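Local coordinates for protein dihydropteroate synthase (Xanthomonas albilineans, PDB 6Q62) that probably catalyses the condensation of para-aminobenzoate with 6-hydroxymethyl-7,8-dihydropterin diphosphate to give 7,8-dihydropteroate, a precursor of folate, at residues D160-V163 with A164-R168; A180-K184 with R185-I189; Q204-A207 with H208-R211. All coordinates share one frame; numbering follows the deposited sequence.

Interaction 1: D160-V163 with A164-R168; sequences DDVV and AEVHR
Asp161 turns CG away from its own N (chi1 -171°), an arrangement that brings the carboxylate forward to Ala164 in the first turn of helix 162-179. Glu165 puts CG beside its own N (chi1 -77°). From there the extended chain takes OE2 back to the N-H groups of Asp160 and Asp161. Asp161 is the N-cap. Ala164 N donates to Asp161 OD1 at 3.3 Å, a straight but long bond. The N-H comes from above the carboxylate plane, 71° out of it. The methyl of Ala164 lies against the same carboxylate, with CB 3.5 Å from Asp161 CG.

The return bond is made by Glu165. Its OE2 accepts from Asp161 N at 3.1 Å, on the anti side and tilted from the carboxylate plane. Asp160 N also points to OE2, but that bond is weak and bent. Because the return carboxylate belongs to Glu165, one residue beyond Ala164, the strict capping box is not met, though the exchange is similar.

Regular helix bonds follow. Glu165 N donates to Asp161 O at 2.9 Å, and Val166 N to Val162 O at 2.9 Å. His167 N donates to Val163 O. On the inner side, Val162 CG2 meets Val166 CG2 at 4.2 Å. Both valines also pack on Leu205 of helix 199-207.

The chemistry is that of a helix start whose N-H groups are met by side chains. Asp161 OD1 and Glu165 OE2 stay 6.3 Å apart, a separation that keeps the like charges from touching. The positive end of the helix dipole probably favours the charged form of both carboxylates.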
# COMPACT_ATOMS: atom_id res chain seq x y z
N ASP A 160 -22.12 -16.43 -14.34
CA ASP A 160 -22.92 -15.47 -15.10
C ASP A 160 -22.73 -14.09 -14.45
O ASP A 160 -22.59 -13.09 -15.16
CB ASP A 160 -24.41 -15.86 -15.06
CG ASP A 160 -24.82 -16.93 -16.06
OD1 ASP A 160 -24.10 -17.12 -17.06
OD2 ASP A 160 -25.90 -17.55 -15.85
N ASP A 161 -22.64 -14.07 -13.10
CA ASP A 161 -22.48 -12.88 -12.27
C ASP A 161 -21.79 -13.34 -10.98
O ASP A 161 -22.46 -13.73 -10.02
CB ASP A 161 -23.87 -12.27 -11.98
CG ASP A 161 -23.92 -10.91 -11.31
OD1 ASP A 161 -22.91 -10.51 -10.68
OD2 ASP A 161 -24.98 -10.26 -11.37
N VAL A 162 -20.45 -13.30 -10.96
CA VAL A 162 -19.65 -13.75 -9.80
C VAL A 162 -20.06 -13.06 -8.47
O VAL A 162 -20.15 -13.73 -7.46
CB VAL A 162 -18.12 -13.67 -10.05
CG1 VAL A 162 -17.60 -12.22 -10.03
CG2 VAL A 162 -17.35 -14.53 -9.04
N VAL A 163 -20.34 -11.74 -8.49
CA VAL A 163 -20.71 -11.00 -7.27
C VAL A 163 -22.04 -11.50 -6.72
O VAL A 163 -22.17 -11.72 -5.50
CB VAL A 163 -20.74 -9.46 -7.53
CG1 VAL A 163 -21.34 -8.69 -6.35
CG2 VAL A 163 -19.35 -8.95 -7.84
N ALA A 164 -23.04 -11.65 -7.61
CA ALA A 164 -24.36 -12.11 -7.19
C ALA A 164 -24.31 -13.57 -6.72
O ALA A 164 -24.94 -13.90 -5.72
CB ALA A 164 -25.36 -11.96 -8.32
N GLU A 165 -23.53 -14.42 -7.40
CA GLU A 165 -23.38 -15.84 -7.06
C GLU A 165 -22.68 -16.03 -5.70
O GLU A 165 -23.16 -16.82 -4.88
CB GLU A 165 -22.68 -16.60 -8.19
CG GLU A 165 -23.64 -16.86 -9.34
CD GLU A 165 -23.04 -17.38 -10.63
OE1 GLU A 165 -22.39 -18.45 -10.60
OE2 GLU A 165 -23.26 -16.73 -11.68
N VAL A 166 -21.57 -15.29 -5.47
CA VAL A 166 -20.88 -15.34 -4.17
C VAL A 166 -21.80 -14.83 -3.06
O VAL A 166 -21.90 -15.50 -2.04
CB VAL A 166 -19.51 -14.61 -4.19
CG1 VAL A 166 -18.95 -14.44 -2.78
CG2 VAL A 166 -18.50 -15.36 -5.06
N HIS A 167 -22.51 -13.70 -3.29
CA HIS A 167 -23.46 -13.15 -2.31
C HIS A 167 -24.53 -14.20 -1.96
O HIS A 167 -24.81 -14.42 -0.80
CB HIS A 167 -24.14 -11.87 -2.88
CG HIS A 167 -25.07 -11.16 -1.95
ND1 HIS A 167 -26.39 -11.56 -1.81
CD2 HIS A 167 -24.88 -10.03 -1.24
CE1 HIS A 167 -26.94 -10.69 -0.97
NE2 HIS A 167 -26.08 -9.75 -0.61
N ARG A 168 -25.12 -14.83 -2.99
CA ARG A 168 -26.19 -15.82 -2.82
C ARG A 168 -25.68 -17.00 -2.00
O ARG A 168 -26.35 -17.40 -1.05
CB ARG A 168 -26.68 -16.29 -4.21
CG ARG A 168 -27.84 -17.29 -4.16
CD ARG A 168 -28.38 -17.57 -5.55
NE ARG A 168 -27.59 -18.56 -6.28
CZ ARG A 168 -27.20 -18.45 -7.55
NH1 ARG A 168 -27.50 -17.36 -8.25
NH2 ARG A 168 -26.49 -19.41 -8.12

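Interaction 2: A180-K184 with R185-I189; sequences AGIDK and RRLLI
Asp183 and Arg185 form the salt bridge of this turn, which leads from helix 162-179 into strand 187-190 of the TIM barrel. The helix itself ends just before, at Gly181, whose positive phi belongs to a Schellman motif. Arg185 is bent at chi3 (-79°), which turns the side of its guanidinium to the carboxylate. The grip is side-on and twofold: NE donates to Asp183 OD1 at 2.9 Å, and NH2 to Asp183 OD2 at 2.8 Å. The two flat groups are not coplanar; their planes lie 42° apart.

Hydrogen bonds from backbone N-H groups add to this. Arg185 N reaches the anti lone pair of Asp183 OD1 at 2.9 Å, so this oxygen takes two bonds from one residue. Two successive 3-10 turns are closed by Arg186 N to Asp183 O at 3.0 Å and by Leu187 N to Lys184 O at 3.1 Å. Both donors sit above the carbonyl planes. A water accepts from Asp183 N and from Arg186 NH1, joining the backbone to the second arginine.

Apolar packing lies on the inner side. Ile182 CG2 touches Leu187 CD2 at 3.8 Å, and the two side chains cross at about a right angle. Leu187 also packs on Ile174 and Ala177 of helix 162-179. Ile182 leans on Val134 and Ala135 of helix 130-137.

Three N-H groups of Arg185, at N, NE and NH2, hold one carboxylate. This would limit rotation of the Asp183 side chain and probably favours its ionised form.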
# COMPACT_ATOMS: atom_id res chain seq x y z
N ALA A 180 -28.59 -24.29 12.27
CA ALA A 180 -27.88 -25.32 13.02
C ALA A 180 -27.66 -24.89 14.48
O ALA A 180 -27.13 -25.65 15.28
CB ALA A 180 -26.54 -25.64 12.37
N GLY A 181 -28.04 -23.65 14.82
CA GLY A 181 -27.87 -23.17 16.18
C GLY A 181 -26.60 -22.38 16.42
O GLY A 181 -26.22 -22.15 17.57
N ILE A 182 -25.93 -21.95 15.34
CA ILE A 182 -24.73 -21.14 15.52
C ILE A 182 -25.23 -19.69 15.61
O ILE A 182 -25.98 -19.25 14.74
CB ILE A 182 -23.68 -21.35 14.39
CG1 ILE A 182 -23.21 -22.83 14.34
CG2 ILE A 182 -22.46 -20.38 14.56
CD1 ILE A 182 -22.70 -23.26 12.97
N ASP A 183 -24.83 -18.97 16.68
CA ASP A 183 -25.25 -17.57 16.87
C ASP A 183 -24.74 -16.71 15.71
O ASP A 183 -23.57 -16.83 15.35
CB ASP A 183 -24.72 -17.04 18.21
CG ASP A 183 -25.40 -15.77 18.67
OD1 ASP A 183 -25.35 -14.76 17.94
OD2 ASP A 183 -25.99 -15.77 19.78
N LYS A 184 -25.62 -15.86 15.11
CA LYS A 184 -25.23 -14.98 14.00
C LYS A 184 -24.05 -14.08 14.37
O LYS A 184 -23.26 -13.77 13.50
CB LYS A 184 -26.42 -14.14 13.50
CG LYS A 184 -26.21 -13.59 12.07
CD LYS A 184 -27.19 -12.52 11.67
CE LYS A 184 -26.95 -12.05 10.25
NZ LYS A 184 -27.83 -10.92 9.89
N ARG A 185 -23.89 -13.74 15.68
CA ARG A 185 -22.81 -12.87 16.16
C ARG A 185 -21.44 -13.53 16.07
O ARG A 185 -20.42 -12.85 16.25
CB ARG A 185 -23.07 -12.41 17.61
CG ARG A 185 -24.26 -11.45 17.74
CD ARG A 185 -24.70 -11.28 19.18
NE ARG A 185 -25.50 -12.40 19.67
CZ ARG A 185 -26.07 -12.45 20.87
NH1 ARG A 185 -25.93 -11.44 21.72
NH2 ARG A 185 -26.78 -13.51 21.23
N ARG A 186 -21.42 -14.86 15.88
CA ARG A 186 -20.16 -15.59 15.79
C ARG A 186 -19.76 -15.83 14.32
O ARG A 186 -18.76 -16.48 14.07
CB ARG A 186 -20.31 -16.94 16.55
CG ARG A 186 -20.22 -16.76 18.08
CD ARG A 186 -20.33 -18.06 18.85
NE ARG A 186 -20.30 -17.80 20.29
CZ ARG A 186 -21.30 -18.06 21.12
NH1 ARG A 186 -22.41 -18.62 20.67
NH2 ARG A 186 -21.17 -17.79 22.41
N LEU A 187 -20.54 -15.34 13.36
CA LEU A 187 -20.24 -15.59 11.95
C LEU A 187 -19.41 -14.51 11.31
O LEU A 187 -19.60 -13.32 11.61
CB LEU A 187 -21.54 -15.73 11.14
CG LEU A 187 -22.53 -16.81 11.57
CD1 LEU A 187 -23.76 -16.81 10.67
CD2 LEU A 187 -21.89 -18.20 11.56
N LEU A 188 -18.54 -14.91 10.35
CA LEU A 188 -17.77 -14.01 9.50
C LEU A 188 -17.95 -14.61 8.12
O LEU A 188 -18.18 -15.83 8.01
CB LEU A 188 -16.27 -14.00 9.84
CG LEU A 188 -15.90 -13.45 11.23
CD1 LEU A 188 -15.76 -14.56 12.23
CD2 LEU A 188 -14.58 -12.70 11.16
N ILE A 189 -17.87 -13.78 7.07
CA ILE A 189 -17.98 -14.30 5.70
C ILE A 189 -16.76 -13.88 4.90
O ILE A 189 -16.09 -12.92 5.26
CB ILE A 189 -19.30 -13.94 5.00
CG1 ILE A 189 -19.49 -12.39 4.90
CG2 ILE A 189 -20.47 -14.67 5.69
CD1 ILE A 189 -20.74 -11.94 4.11
O HOH W 1 -22.58 -20.47 18.26

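Interaction 3: Q204-A207 with H208-R211; sequences QLLA and HLPR
His208 folds back on Gln204 at the C-terminal end of helix 199-207, a helix of the TIM-barrel fold. Its CB rests 3.4 Å from Gln204 O. Next comes CG, 3.6 Å from Gln204 O and placed beside the backbone N (chi1 -65°), which brings the ring back alongside Gln204. ND1 then donates to Gln204 O at 3.0 Å. This bond is somewhat bent, and the oxygen lies a little out of the ring plane. CE1, the next ring atom, approaches the side-chain oxygen Gln204 OE1 at 3.2 Å. The side chains of Gln204 and His208 run side by side in the same direction, with amide and ring planes 33° apart.

Gln204 O is also the acceptor of the last helical turn, since His208 N donates to it at 2.9 Å. One carbonyl therefore takes a main-chain and a side-chain bond from the same residue. His208 then leaves helical angles. Leu209 N turns to Leu206 O at 3.2 Å, a three-residue step that tightens the exit.

Leu206 CD1 and Leu209 CD2 are 4.4 Å apart, and both leucines pack on Ala252 of helix 242-254. Gln204, Ala207 and His208 touch Val281 of the second subunit, so this helix end lies at the dimer interface. At Gln204 O the two donors, His208 N and His208 ND1, arrive from opposite faces of the carbonyl plane.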
# COMPACT_ATOMS: atom_id res chain seq x y z
N GLN A 204 -13.56 -7.94 -9.69
CA GLN A 204 -14.99 -7.64 -9.57
C GLN A 204 -15.44 -7.76 -8.11
O GLN A 204 -16.13 -6.88 -7.61
CB GLN A 204 -15.84 -8.58 -10.43
CG GLN A 204 -15.81 -8.29 -11.94
CD GLN A 204 -16.52 -7.00 -12.32
OE1 GLN A 204 -17.57 -6.64 -11.77
NE2 GLN A 204 -15.95 -6.30 -13.28
N LEU A 205 -15.06 -8.85 -7.44
CA LEU A 205 -15.46 -9.07 -6.05
C LEU A 205 -14.89 -8.04 -5.11
O LEU A 205 -15.56 -7.67 -4.14
CB LEU A 205 -15.06 -10.48 -5.57
CG LEU A 205 -15.90 -11.63 -6.13
CD1 LEU A 205 -15.16 -12.93 -5.97
CD2 LEU A 205 -17.28 -11.70 -5.44
N LEU A 206 -13.64 -7.60 -5.38
CA LEU A 206 -13.00 -6.57 -4.55
C LEU A 206 -13.65 -5.21 -4.80
O LEU A 206 -13.99 -4.52 -3.85
CB LEU A 206 -11.49 -6.50 -4.85
CG LEU A 206 -10.64 -5.48 -4.06
CD1 LEU A 206 -10.87 -5.59 -2.57
CD2 LEU A 206 -9.15 -5.71 -4.36
N ALA A 207 -13.90 -4.88 -6.06
CA ALA A 207 -14.54 -3.60 -6.39
C ALA A 207 -15.95 -3.53 -5.78
O ALA A 207 -16.33 -2.48 -5.28
CB ALA A 207 -14.60 -3.43 -7.90
N HIS A 208 -16.69 -4.66 -5.78
CA HIS A 208 -18.06 -4.74 -5.26
C HIS A 208 -18.15 -5.29 -3.84
O HIS A 208 -19.24 -5.64 -3.39
CB HIS A 208 -18.95 -5.54 -6.21
CG HIS A 208 -19.14 -4.89 -7.53
ND1 HIS A 208 -18.46 -5.33 -8.64
CD2 HIS A 208 -19.94 -3.86 -7.88
CE1 HIS A 208 -18.90 -4.59 -9.64
NE2 HIS A 208 -19.76 -3.67 -9.23
N LEU A 209 -17.03 -5.30 -3.10
CA LEU A 209 -17.00 -5.77 -1.71
C LEU A 209 -18.04 -5.07 -0.80
O LEU A 209 -18.60 -5.75 0.06
CB LEU A 209 -15.59 -5.67 -1.13
CG LEU A 209 -15.26 -6.63 0.02
CD1 LEU A 209 -15.33 -8.09 -0.43
CD2 LEU A 209 -13.89 -6.35 0.58
N PRO A 210 -18.35 -3.75 -0.95
CA PRO A 210 -19.36 -3.16 -0.06
C PRO A 210 -20.71 -3.88 -0.08
O PRO A 210 -21.38 -3.90 0.94
CB PRO A 210 -19.47 -1.72 -0.58
CG PRO A 210 -18.13 -1.45 -1.18
CD PRO A 210 -17.80 -2.73 -1.86
N ARG A 211 -21.08 -4.50 -1.22
CA ARG A 211 -22.34 -5.25 -1.38
C ARG A 211 -22.40 -6.46 -0.44
O ARG A 211 -23.49 -6.81 0.05
CB ARG A 211 -22.52 -5.70 -2.84

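How the interactions relate
The three contacts follow in series along the chain, and none nests in or crosses another. Interaction 1 starts helix 162-179. Interaction 2 closes the short turn after that helix and leads into strand 187-190, a barrel strand set between 141-144 and 220-221. Interaction 3 ends helix 199-207, the next helix after that strand. Interactions 1 and 3 touch: Val163 CG2 lies 3.8 Å from His208 CB, and Val166 CG2 lies 3.9 Å from Leu205 CD2. The start of one helix thus packs on the end of the next. Interaction 2 stands apart, its centre about 21 Å from that of interaction 1.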